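Local coordinates for sulfatase (Bacteroides fragilis CAG:558, PDB 6USS), which probably hydrolyses aryl sulfate esters as a calcium-dependent gut bacterial sulfatase, at residues A[151-155]-A[156-160]. The protein carries 1 engineered substitution. Numbering follows the deposited sequence.
Sequences EILKD and NGYHT
Two backbone bonds close the helix where Leu153 and Lys154 meet the turn: Tyr158 N donates to Leu153 O at 3.0 Å, and Gly157 N to Lys154 O, also at 3.0 Å. Gly157 has a positive phi of 108°, which swings the chain off the helix axis. Asn156 lies alongside Ile152, and its side chain folds back over the last turn. With CG beside its own backbone N (chi1 -83°), ND2 reaches Ile152 O at 2.8 Å in a nearly straight bond that lies close to the amide plane; the same oxygen receives a weak bond from Asn156 N. Ile152 CG2 packs against this amide, 3.7 Å from ND2. Leu153 CB meets Tyr158 CB at 4.0 Å, while its CD2 sits over one face of the Tyr158 ring, offset toward the rim. The phenol OH is hydrogen-bonded to Pro34 O. Thr160 directs its methyl at the helix end, CG2 lying 4.0 Å from Lys154 CB, and its hydroxyl is hydrogen-bonded to Glu184 N and Gly182 O. Helix 383-390 packs on Ile152 and Leu153, and at the subunit interface Glu151 OE1 forms a salt bridge with Lys154 NZ of the second subunit. The paired bonds and the glycine at C-prime define a Schellman motif, here ending helix 149-155 and leading the chain into strand 159-164 of the large mixed sheet of the sulfatase alpha/beta fold.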
loop_
_atom_site.group_PDB
_atom_site.type_symbol
_atom_site.label_atom_id
_atom_site.label_comp_id
_atom_site.label_asym_id
_atom_site.label_seq_id
_atom_site.Cartn_x
_atom_site.Cartn_y
_atom_site.Cartn_z
ATOM N N GLU A 151 -9.232 1.983 -3.670
ATOM C CA GLU A 151 -9.559 1.796 -2.259
ATOM C C GLU A 151 -10.860 1.018 -2.095
ATOM O O GLU A 151 -10.964 0.140 -1.229
ATOM C CB GLU A 151 -9.656 3.155 -1.562
ATOM C CG GLU A 151 -9.611 3.100 -0.028
ATOM C CD GLU A 151 -8.234 2.670 0.514
ATOM O OE1 GLU A 151 -7.205 3.141 -0.029
ATOM O OE2 GLU A 151 -8.187 1.868 1.481
ATOM N N ILE A 152 -11.863 1.318 -2.921
ATOM C CA ILE A 152 -13.160 0.667 -2.771
ATOM C C ILE A 152 -13.079 -0.792 -3.201
ATOM O O ILE A 152 -13.646 -1.682 -2.547
ATOM C CB ILE A 152 -14.236 1.435 -3.558
ATOM C CG1 ILE A 152 -14.357 2.870 -3.048
ATOM C CG2 ILE A 152 -15.567 0.760 -3.406
ATOM C CD1 ILE A 152 -15.350 3.668 -3.851
ATOM N N LEU A 153 -12.374 -1.057 -4.308
ATOM C CA LEU A 153 -12.091 -2.432 -4.700
ATOM C C LEU A 153 -11.307 -3.156 -3.609
ATOM O O LEU A 153 -11.674 -4.265 -3.203
ATOM C CB LEU A 153 -11.329 -2.455 -6.031
ATOM C CG LEU A 153 -12.107 -1.994 -7.267
ATOM C CD1 LEU A 153 -11.211 -1.893 -8.491
ATOM C CD2 LEU A 153 -13.248 -2.938 -7.535
ATOM N N LYS A 154 -10.228 -2.534 -3.115
ATOM C CA LYS A 154 -9.417 -3.140 -2.058
ATOM C C LYS A 154 -10.266 -3.451 -0.829
ATOM O O LYS A 154 -10.271 -4.585 -0.332
ATOM C CB LYS A 154 -8.251 -2.209 -1.704
ATOM C CG LYS A 154 -7.226 -2.739 -0.681
ATOM C CD LYS A 154 -6.425 -1.565 -0.050
ATOM C CE LYS A 154 -6.236 -1.741 1.481
ATOM N NZ LYS A 154 -5.715 -3.137 1.900
ATOM N N ASP A 155 -11.036 -2.465 -0.357
ATOM C CA ASP A 155 -11.838 -2.645 0.847
ATOM C C ASP A 155 -12.967 -3.649 0.657
ATOM O O ASP A 155 -13.523 -4.134 1.649
ATOM C CB ASP A 155 -12.407 -1.301 1.304
ATOM C CG ASP A 155 -11.311 -0.280 1.691
ATOM O OD1 ASP A 155 -10.175 -0.664 2.091
ATOM O OD2 ASP A 155 -11.602 0.932 1.589
ATOM N N ASN A 156 -13.314 -3.988 -0.583
ATOM C CA ASN A 156 -14.330 -4.999 -0.850
ATOM C C ASN A 156 -13.741 -6.357 -1.215
ATOM O O ASN A 156 -14.477 -7.227 -1.689
ATOM C CB ASN A 156 -15.269 -4.533 -1.958
ATOM C CG ASN A 156 -16.359 -3.625 -1.445
ATOM O OD1 ASN A 156 -17.460 -4.077 -1.120
ATOM N ND2 ASN A 156 -16.065 -2.329 -1.375
ATOM N N GLY A 157 -12.433 -6.556 -1.022
ATOM C CA GLY A 157 -11.829 -7.869 -1.155
ATOM C C GLY A 157 -10.951 -8.083 -2.367
ATOM O O GLY A 157 -10.406 -9.179 -2.518
ATOM N N TYR A 158 -10.769 -7.089 -3.224
ATOM C CA TYR A 158 -9.905 -7.272 -4.381
ATOM C C TYR A 158 -8.436 -7.106 -4.010
ATOM O O TYR A 158 -8.082 -6.336 -3.110
ATOM C CB TYR A 158 -10.279 -6.284 -5.484
ATOM C CG TYR A 158 -11.371 -6.806 -6.384
ATOM C CD1 TYR A 158 -12.694 -6.874 -5.933
ATOM C CD2 TYR A 158 -11.086 -7.237 -7.682
ATOM C CE1 TYR A 158 -13.704 -7.345 -6.748
ATOM C CE2 TYR A 158 -12.089 -7.712 -8.504
ATOM C CZ TYR A 158 -13.395 -7.771 -8.034
ATOM O OH TYR A 158 -14.390 -8.255 -8.867
ATOM N N HIS A 159 -7.579 -7.868 -4.697
ATOM C CA HIS A 159 -6.134 -7.652 -4.658
ATOM C C HIS A 159 -5.800 -6.675 -5.785
ATOM O O HIS A 159 -5.987 -6.996 -6.963
ATOM C CB HIS A 159 -5.378 -8.970 -4.812
ATOM C CG HIS A 159 -3.891 -8.804 -4.920
ATOM N ND1 HIS A 159 -3.127 -8.247 -3.914
ATOM C CD2 HIS A 159 -3.026 -9.120 -5.915
ATOM C CE1 HIS A 159 -1.856 -8.238 -4.280
ATOM N NE2 HIS A 159 -1.767 -8.762 -5.490
ATOM N N THR A 160 -5.335 -5.474 -5.428
ATOM C CA THR A 160 -5.224 -4.365 -6.372
ATOM C C THR A 160 -3.775 -4.155 -6.784
ATOM O O THR A 160 -2.893 -4.021 -5.925
ATOM C CB THR A 160 -5.779 -3.089 -5.747
ATOM O OG1 THR A 160 -5.131 -2.867 -4.493
ATOM C CG2 THR A 160 -7.257 -3.245 -5.485
#